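Local coordinates for protein levansucrase (Bacillus subtilis, PDB 1OYG) that belongs to the levansucrase/invertase family of carbohydrate-active enzymes, which share a five-bladed beta-propeller fold, at residues A72-Y77 and A141-D146; V171-S174 and S179-I182; F252-Y257 and S262-E267. All blocks are in the same frame, centred on the assembly; numbering follows the deposited sequence.

Contact 1. Residues A72-Y77 and A141-D146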
loop_
_atom_site.group_PDB
_atom_site.type_symbol
_atom_site.label_atom_id
_atom_site.label_comp_id
_atom_site.label_asym_id
_atom_site.label_seq_id
_atom_site.Cartn_x
_atom_site.Cartn_y
_atom_site.Cartn_z
ATOM N N ALA A 72 8.762 -15.512 -3.370
ATOM C CA ALA A 72 10.102 -16.017 -3.635
ATOM C C ALA A 72 10.489 -17.129 -2.671
ATOM O O ALA A 72 9.978 -17.220 -1.554
ATOM C CB ALA A 72 11.111 -14.887 -3.548
ATOM N N ASN A 73 11.407 -17.972 -3.126
ATOM C CA ASN A 73 12.029 -18.990 -2.298
ATOM C C ASN A 73 13.511 -18.654 -2.182
ATOM O O ASN A 73 14.271 -18.802 -3.147
ATOM C CB ASN A 73 11.826 -20.373 -2.920
ATOM C CG ASN A 73 12.274 -21.492 -2.007
ATOM O OD1 ASN A 73 13.244 -21.344 -1.275
ATOM N ND2 ASN A 73 11.570 -22.618 -2.046
ATOM N N TYR A 74 13.900 -18.159 -1.010
ATOM C CA TYR A 74 15.278 -17.822 -0.721
ATOM C C TYR A 74 15.961 -18.965 0.010
ATOM O O TYR A 74 15.805 -19.115 1.218
ATOM C CB TYR A 74 15.361 -16.548 0.131
ATOM C CG TYR A 74 16.776 -16.049 0.269
ATOM C CD1 TYR A 74 17.366 -15.311 -0.750
ATOM C CD2 TYR A 74 17.535 -16.336 1.396
ATOM C CE1 TYR A 74 18.665 -14.854 -0.653
ATOM C CE2 TYR A 74 18.849 -15.888 1.502
ATOM C CZ TYR A 74 19.407 -15.148 0.469
ATOM O OH TYR A 74 20.700 -14.684 0.548
ATOM N N HIS A 75 16.705 -19.784 -0.727
ATOM C CA HIS A 75 17.505 -20.862 -0.139
ATOM C C HIS A 75 16.688 -21.780 0.775
ATOM O O HIS A 75 17.174 -22.244 1.806
ATOM C CB HIS A 75 18.717 -20.280 0.602
ATOM C CG HIS A 75 19.682 -19.579 -0.300
ATOM N ND1 HIS A 75 20.901 -20.120 -0.650
ATOM C CD2 HIS A 75 19.604 -18.386 -0.935
ATOM C CE1 HIS A 75 21.533 -19.286 -1.457
ATOM N NE2 HIS A 75 20.769 -18.228 -1.647
ATOM N N GLY A 76 15.455 -22.058 0.363
ATOM C CA GLY A 76 14.546 -22.918 1.104
ATOM C C GLY A 76 13.638 -22.219 2.105
ATOM O O GLY A 76 12.915 -22.897 2.848
ATOM N N TYR A 77 13.653 -20.888 2.117
ATOM C CA TYR A 77 12.870 -20.093 3.064
ATOM C C TYR A 77 11.936 -19.102 2.373
ATOM O O TYR A 77 12.247 -18.583 1.309
ATOM C CB TYR A 77 13.802 -19.273 3.966
ATOM C CG TYR A 77 14.716 -20.081 4.850
ATOM C CD1 TYR A 77 14.290 -20.514 6.100
ATOM C CD2 TYR A 77 16.013 -20.398 4.448
ATOM C CE1 TYR A 77 15.127 -21.245 6.929
ATOM C CE2 TYR A 77 16.857 -21.135 5.270
ATOM C CZ TYR A 77 16.407 -21.556 6.509
ATOM O OH TYR A 77 17.240 -22.285 7.330
ATOM N N ALA A 141 9.828 -6.036 -1.602
ATOM C CA ALA A 141 11.136 -6.658 -1.744
ATOM C C ALA A 141 11.086 -7.642 -2.890
ATOM O O ALA A 141 10.158 -8.438 -2.991
ATOM C CB ALA A 141 11.553 -7.351 -0.455
ATOM N N THR A 142 12.080 -7.569 -3.761
ATOM C CA THR A 142 12.162 -8.466 -4.896
ATOM C C THR A 142 13.432 -9.308 -4.834
ATOM O O THR A 142 14.457 -8.883 -4.313
ATOM C CB THR A 142 12.053 -7.660 -6.212
ATOM O OG1 THR A 142 11.799 -8.545 -7.308
ATOM C CG2 THR A 142 13.352 -6.940 -6.568
ATOM N N PHE A 143 13.330 -10.517 -5.367
ATOM C CA PHE A 143 14.409 -11.489 -5.383
ATOM C C PHE A 143 14.976 -11.454 -6.796
ATOM O O PHE A 143 14.311 -11.853 -7.754
ATOM C CB PHE A 143 13.854 -12.876 -5.030
ATOM C CG PHE A 143 14.906 -13.942 -4.799
ATOM C CD1 PHE A 143 16.151 -13.647 -4.246
ATOM C CD2 PHE A 143 14.615 -15.262 -5.097
ATOM C CE1 PHE A 143 17.087 -14.648 -4.036
ATOM C CE2 PHE A 143 15.545 -16.260 -4.878
ATOM C CZ PHE A 143 16.779 -15.948 -4.347
ATOM N N THR A 144 16.194 -10.941 -6.928
ATOM C CA THR A 144 16.750 -10.649 -8.247
ATOM C C THR A 144 17.196 -11.921 -8.959
ATOM O O THR A 144 17.321 -12.991 -8.353
ATOM C CB THR A 144 17.935 -9.673 -8.148
ATOM O OG1 THR A 144 19.065 -10.336 -7.565
ATOM C CG2 THR A 144 17.631 -8.500 -7.214
ATOM N N SER A 145 17.443 -11.796 -10.257
ATOM C CA SER A 145 17.866 -12.933 -11.067
ATOM C C SER A 145 19.253 -13.457 -10.685
ATOM O O SER A 145 19.555 -14.619 -10.949
ATOM C CB SER A 145 17.810 -12.601 -12.557
ATOM O OG SER A 145 18.835 -11.710 -12.944
ATOM N N ASP A 146 20.078 -12.617 -10.058
ATOM C CA ASP A 146 21.369 -13.061 -9.527
ATOM C C ASP A 146 21.334 -13.411 -8.027
ATOM O O ASP A 146 22.376 -13.518 -7.386
ATOM C CB ASP A 146 22.504 -12.074 -9.885
ATOM C CG ASP A 146 22.477 -10.786 -9.086
ATOM O OD1 ASP A 146 21.394 -10.280 -8.739
ATOM O OD2 ASP A 146 23.525 -10.175 -8.789
#
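In the connection between strands 57-65 and 77-85 of the propeller, the loop residues Ala72 and Asn73 and the first residue of the type I' beta turn that follows, Tyr74 to Tyr77, meet Phe143, the last residue of strand 135-143. Nearly all of the contact gathers round the Phe143 ring. Ala72 directs its methyl at the base of that side chain, with Ala72 CB 3.7 Å from Phe143 CB. Further out, Phe143 CE2 comes to 3.3 Å from Asn73 O, an oblique packing contact. Tyr74 takes the remaining corner: its CD1 lies 3.4 Å from Phe143 CE1, which arrives at the edge of the tyrosine ring, close to its plane. The two rings meet obliquely, centroids 5.5 Å apart and planes inclined by 66°. Phe143 reaches the loop because its CG swings anti to the backbone N (chi1 -171°), carrying the ring out toward Tyr74. The turn is held from within. Asn73 OD1 accepts a bent 2.8 Å bond from Gly76 N, in the plane of its carbonyl, forming an Asx motif, and paired backbone bonds join Tyr74 and Tyr77. His75 lays CD2 over the centre of one face of the Tyr74 ring, 3.4 Å above its plane, which covers that face. Leu64 of strand 57-65 packs against Ala72, Tyr74 and Phe143 together, while Ile149 of strand 149-157 and Ile79 of strand 77-85 also touch Tyr74, whose hydroxyl is hydrogen-bonded to Val173 O of strand 163-175.

Contact 2. Residues V171-S174 and S179-I182; sequences VNVS and SLNI
Ser174 O is gripped by two hydrogen bonds: Asn181 N donates to it at 3.0 Å, and an ordered water donates a second. Leu180 CA adds a C-H contact to the same oxygen. The water also donates to Ser179 O, so it links both segments at the start of strand 180-192. Asn181 ND2 donates to Ser179 OG at 2.9 Å, with the serine oxygen 19° out of the amide plane; this bond favours the way the amide is turned. The reciprocal backbone bond, from Ser174 N to Asn181 O at 3.0 Å, makes Ser174 and Asn181 an antiparallel hydrogen-bonded pair, and Val173 CA lies 3.3 Å from the same Asn181 O. The segments belong to the beta hairpin of strands 163-175 and 180-192, which follow 135-143 and 149-157 in an antiparallel four-strand run, as in a propeller blade; their directions differ by 143°, a marked twist. Val173 and Ile182 form the neighbouring non-hydrogen-bonded pair and share the other face of the sheet from Ser174 and Asn181. Val173 uses both methyls. CG1, anti to the backbone N (chi1 177°), meets Leu180 CB at 3.9 Å, whereas CG2 reaches Ile182 CG1 at 4.1 Å. The other branch of isoleucine, Ile182 CG2, touches Val171 CG1 at 4.1 Å. Met97 of strand 94-101 packs on Val173 and Ile182, and on the polar face Ser174 OG is hydrogen-bonded to Asn183 OD1.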
loop_
_atom_site.group_PDB
_atom_site.type_symbol
_atom_site.label_atom_id
_atom_site.label_comp_id
_atom_site.label_asym_id
_atom_site.label_seq_id
_atom_site.Cartn_x
_atom_site.Cartn_y
_atom_site.Cartn_z
ATOM N N VAL A 171 19.911 -6.381 0.805
ATOM C CA VAL A 171 20.067 -6.980 2.124
ATOM C C VAL A 171 20.881 -8.256 1.962
ATOM O O VAL A 171 20.457 -9.184 1.276
ATOM C CB VAL A 171 18.703 -7.309 2.772
ATOM C CG1 VAL A 171 18.891 -7.692 4.242
ATOM C CG2 VAL A 171 17.747 -6.128 2.648
ATOM N N ASN A 172 22.066 -8.275 2.567
ATOM C CA ASN A 172 22.970 -9.416 2.499
ATOM C C ASN A 172 22.629 -10.402 3.601
ATOM O O ASN A 172 22.676 -10.061 4.775
ATOM C CB ASN A 172 24.421 -8.944 2.611
ATOM C CG ASN A 172 24.827 -8.062 1.447
ATOM O OD1 ASN A 172 24.379 -8.271 0.321
ATOM N ND2 ASN A 172 25.657 -7.061 1.714
ATOM N N VAL A 173 22.259 -11.616 3.205
ATOM C CA VAL A 173 21.760 -12.632 4.127
ATOM C C VAL A 173 22.424 -13.981 3.872
ATOM O O VAL A 173 22.349 -14.513 2.762
ATOM C CB VAL A 173 20.226 -12.791 3.979
ATOM C CG1 VAL A 173 19.692 -13.900 4.890
ATOM C CG2 VAL A 173 19.522 -11.473 4.270
ATOM N N SER A 174 23.058 -14.529 4.906
ATOM C CA SER A 174 23.624 -15.874 4.852
ATOM C C SER A 174 22.575 -16.909 5.227
ATOM O O SER A 174 21.799 -16.705 6.161
ATOM C CB SER A 174 24.804 -15.995 5.814
ATOM O OG SER A 174 25.871 -15.161 5.409
ATOM N N SER A 179 18.970 -21.537 9.978
ATOM C CA SER A 179 18.712 -20.106 10.150
ATOM C C SER A 179 19.078 -19.235 8.945
ATOM O O SER A 179 19.788 -19.661 8.036
ATOM C CB SER A 179 19.446 -19.591 11.396
ATOM O OG SER A 179 20.849 -19.582 11.206
ATOM N N LEU A 180 18.542 -18.019 8.947
ATOM C CA LEU A 180 18.982 -16.943 8.070
ATOM C C LEU A 180 19.570 -15.876 8.974
ATOM O O LEU A 180 19.045 -15.627 10.060
ATOM C CB LEU A 180 17.815 -16.345 7.281
ATOM C CG LEU A 180 17.154 -17.222 6.215
ATOM C CD1 LEU A 180 16.071 -16.428 5.498
ATOM C CD2 LEU A 180 18.169 -17.763 5.216
ATOM N N ASN A 181 20.651 -15.247 8.529
ATOM C CA ASN A 181 21.324 -14.215 9.309
ATOM C C ASN A 181 21.609 -13.002 8.431
ATOM O O ASN A 181 22.205 -13.133 7.369
ATOM C CB ASN A 181 22.617 -14.773 9.918
ATOM C CG ASN A 181 22.353 -15.889 10.924
ATOM O OD1 ASN A 181 22.239 -15.645 12.125
ATOM N ND2 ASN A 181 22.233 -17.116 10.432
ATOM N N ILE A 182 21.150 -11.827 8.856
ATOM C CA ILE A 182 21.421 -10.588 8.131
ATOM C C ILE A 182 22.837 -10.131 8.468
ATOM O O ILE A 182 23.158 -9.889 9.630
ATOM C CB ILE A 182 20.386 -9.487 8.484
ATOM C CG1 ILE A 182 18.977 -9.909 8.059
ATOM C CG2 ILE A 182 20.761 -8.168 7.810
ATOM C CD1 ILE A 182 17.867 -9.116 8.717
HETATM O O HOH W 1 22.711 -18.457 8.408
#

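Contact 3. Residues F252-Y257 and S262-E267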
loop_
_atom_site.group_PDB
_atom_site.type_symbol
_atom_site.label_atom_id
_atom_site.label_comp_id
_atom_site.label_asym_id
_atom_site.label_seq_id
_atom_site.Cartn_x
_atom_site.Cartn_y
_atom_site.Cartn_z
ATOM N N PHE A 252 -14.175 21.598 -9.746
ATOM C CA PHE A 252 -14.932 21.905 -10.954
ATOM C C PHE A 252 -14.496 21.063 -12.155
ATOM O O PHE A 252 -14.952 21.296 -13.268
ATOM C CB PHE A 252 -14.827 23.401 -11.244
ATOM C CG PHE A 252 -15.394 24.252 -10.151
ATOM C CD1 PHE A 252 -16.749 24.565 -10.135
ATOM C CD2 PHE A 252 -14.589 24.710 -9.113
ATOM C CE1 PHE A 252 -17.288 25.338 -9.116
ATOM C CE2 PHE A 252 -15.125 25.487 -8.089
ATOM C CZ PHE A 252 -16.475 25.797 -8.091
ATOM N N ASN A 253 -13.633 20.078 -11.918
ATOM C CA ASN A 253 -13.194 19.154 -12.960
ATOM C C ASN A 253 -14.103 17.934 -13.009
ATOM O O ASN A 253 -14.075 17.095 -12.113
ATOM C CB ASN A 253 -11.752 18.713 -12.709
ATOM C CG ASN A 253 -11.178 17.899 -13.857
ATOM O OD1 ASN A 253 -11.909 17.441 -14.739
ATOM N ND2 ASN A 253 -9.866 17.720 -13.854
ATOM N N LYS A 254 -14.898 17.841 -14.072
ATOM C CA LYS A 254 -15.882 16.775 -14.233
ATOM C C LYS A 254 -15.270 15.374 -14.255
ATOM O O LYS A 254 -15.952 14.407 -13.944
ATOM C CB LYS A 254 -16.688 16.987 -15.519
ATOM C CG LYS A 254 -17.561 18.228 -15.507
ATOM C CD LYS A 254 -18.445 18.315 -16.742
ATOM C CE LYS A 254 -19.119 19.673 -16.836
ATOM N NZ LYS A 254 -20.021 19.781 -18.017
ATOM N N ALA A 255 -13.996 15.265 -14.623
ATOM C CA ALA A 255 -13.305 13.972 -14.663
ATOM C C ALA A 255 -13.280 13.273 -13.302
ATOM O O ALA A 255 -13.178 12.052 -13.230
ATOM C CB ALA A 255 -11.881 14.141 -15.183
ATOM N N TYR A 256 -13.366 14.051 -12.228
ATOM C CA TYR A 256 -13.330 13.503 -10.875
ATOM C C TYR A 256 -14.696 13.034 -10.392
ATOM O O TYR A 256 -14.791 12.402 -9.352
ATOM C CB TYR A 256 -12.774 14.550 -9.910
ATOM C CG TYR A 256 -11.410 15.093 -10.293
ATOM C CD1 TYR A 256 -10.484 14.314 -10.987
ATOM C CD2 TYR A 256 -11.046 16.390 -9.954
ATOM C CE1 TYR A 256 -9.237 14.815 -11.329
ATOM C CE2 TYR A 256 -9.800 16.901 -10.297
ATOM C CZ TYR A 256 -8.902 16.106 -10.982
ATOM O OH TYR A 256 -7.661 16.586 -11.321
ATOM N N TYR A 257 -15.740 13.349 -11.151
ATOM C CA TYR A 257 -17.115 13.019 -10.789
ATOM C C TYR A 257 -17.640 11.814 -11.566
ATOM O O TYR A 257 -18.230 10.906 -10.987
ATOM C CB TYR A 257 -18.009 14.235 -11.036
ATOM C CG TYR A 257 -17.747 15.379 -10.081
ATOM C CD1 TYR A 257 -18.616 15.642 -9.031
ATOM C CD2 TYR A 257 -16.627 16.197 -10.227
ATOM C CE1 TYR A 257 -18.383 16.692 -8.147
ATOM C CE2 TYR A 257 -16.388 17.252 -9.352
ATOM C CZ TYR A 257 -17.275 17.491 -8.314
ATOM O OH TYR A 257 -17.056 18.532 -7.435
ATOM N N SER A 262 -25.131 16.161 -15.519
ATOM C CA SER A 262 -26.208 16.281 -14.536
ATOM C C SER A 262 -25.716 15.861 -13.156
ATOM O O SER A 262 -25.974 16.539 -12.161
ATOM C CB SER A 262 -27.408 15.417 -14.940
ATOM O OG SER A 262 -28.483 15.591 -14.035
ATOM N N PHE A 263 -25.001 14.742 -13.100
ATOM C CA PHE A 263 -24.448 14.269 -11.842
ATOM C C PHE A 263 -23.409 15.250 -11.306
ATOM O O PHE A 263 -23.402 15.544 -10.114
ATOM C CB PHE A 263 -23.831 12.877 -11.982
ATOM C CG PHE A 263 -23.083 12.440 -10.759
ATOM C CD1 PHE A 263 -23.770 12.020 -9.628
ATOM C CD2 PHE A 263 -21.697 12.505 -10.715
ATOM C CE1 PHE A 263 -23.077 11.634 -8.482
ATOM C CE2 PHE A 263 -21.003 12.133 -9.573
ATOM C CZ PHE A 263 -21.691 11.696 -8.458
ATOM N N PHE A 264 -22.539 15.752 -12.177
ATOM C CA PHE A 264 -21.528 16.726 -11.763
ATOM C C PHE A 264 -22.175 17.948 -11.119
ATOM O O PHE A 264 -21.743 18.401 -10.069
ATOM C CB PHE A 264 -20.658 17.182 -12.943
ATOM C CG PHE A 264 -19.936 18.478 -12.689
ATOM C CD1 PHE A 264 -18.802 18.504 -11.892
ATOM C CD2 PHE A 264 -20.407 19.675 -13.221
ATOM C CE1 PHE A 264 -18.134 19.695 -11.640
ATOM C CE2 PHE A 264 -19.747 20.870 -12.970
ATOM C CZ PHE A 264 -18.604 20.879 -12.180
ATOM N N ARG A 265 -23.210 18.489 -11.751
ATOM C CA ARG A 265 -23.865 19.691 -11.235
ATOM C C ARG A 265 -24.434 19.460 -9.841
ATOM O O ARG A 265 -24.241 20.281 -8.944
ATOM C CB ARG A 265 -24.972 20.146 -12.184
ATOM C CG ARG A 265 -24.447 20.812 -13.437
ATOM C CD ARG A 265 -25.535 21.314 -14.371
ATOM N NE ARG A 265 -25.006 21.737 -15.667
ATOM C CZ ARG A 265 -23.860 22.386 -15.837
ATOM N N GLN A 266 -25.117 18.335 -9.666
ATOM C CA GLN A 266 -25.745 17.987 -8.397
ATOM C C GLN A 266 -24.714 17.705 -7.308
ATOM O O GLN A 266 -24.815 18.226 -6.202
ATOM C CB GLN A 266 -26.632 16.758 -8.579
ATOM C CG GLN A 266 -27.424 16.366 -7.342
ATOM C CD GLN A 266 -28.522 15.369 -7.649
ATOM O OE1 GLN A 266 -29.283 15.554 -8.597
ATOM N NE2 GLN A 266 -28.607 14.308 -6.852
ATOM N N GLU A 267 -23.730 16.875 -7.629
ATOM C CA GLU A 267 -22.736 16.444 -6.653
ATOM C C GLU A 267 -21.767 17.566 -6.294
ATOM O O GLU A 267 -21.410 17.716 -5.131
ATOM C CB GLU A 267 -21.979 15.220 -7.181
ATOM C CG GLU A 267 -20.875 14.690 -6.271
ATOM C CD GLU A 267 -21.387 13.978 -5.028
ATOM O OE1 GLU A 267 -22.616 13.809 -4.862
ATOM O OE2 GLU A 267 -20.541 13.564 -4.206
#
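Phe252 touches helix 261-273 through its backbone: Phe252 O lies 3.8 Å from CZ of Phe264. Asn253 then shapes the loop itself, its OD1 accepting from Ala255 N in an Asx turn at the start of the short 3-10 segment 254-256; the donor stands well above the carbonyl plane. Lys254 supplies the first side-chain contact. Its CG sits over one face of the Phe264 ring, 3.8 Å from the centroid, in a CH-pi contact. From there the extended lysine chain runs across the phenylalanine side chain at about a right angle, bringing Lys254 CE to 3.8 Å from Phe264 CD2 before NZ hydrogen-bonds to Thr261 OG1. Tyr257 closes the segment and receives three helix residues. Phe264 turns its edge to the tyrosine face in a T-shaped pair, centroids 4.9 Å apart and planes at 85°. A chi1 of 161° at Phe264 puts one face under Lys254 CG and an edge on Tyr257. Along the tyrosine edge lies the aliphatic part of Glu267, with CG 3.7 Å from Tyr257 CD1, while Phe263 CE2 approaches Tyr257 O at 3.3 Å. The polar ends point to partners beyond the two segments: Tyr257 OH bonds to Leu251 O, and Glu267 OE2 forms a salt bridge with Arg22 of helix 22-26. Loop and helix are thus joined by aromatic rings and alkyl carbons, with the Phe264 edge directed at the pi face of Tyr257, so their fit rests on ring orientation and shape.

How the contacts relate
From the N terminus, contact 1 comes first, closing a long loop of chain that leaves the turn before strand 77-85 and returns at the end of strand 135-143. It ties the 57-65/77-85 connection to that strand end. Contact 2 follows as a local closure, pairing strands 163-175 and 180-192 in a hairpin. Contact 3 is local too, folding 252-257 back on helix 261-273. The three run in series; none nests or crosses. Contacts 1 and 2 reach the same sheet and touch, with Tyr77 CD2 3.5 Å from Leu180 CD2. Contact 3, where a loop packs on helix 261-273, lies on the opposite side of the chain's centre, its centre about 47 Å from that of contact 1.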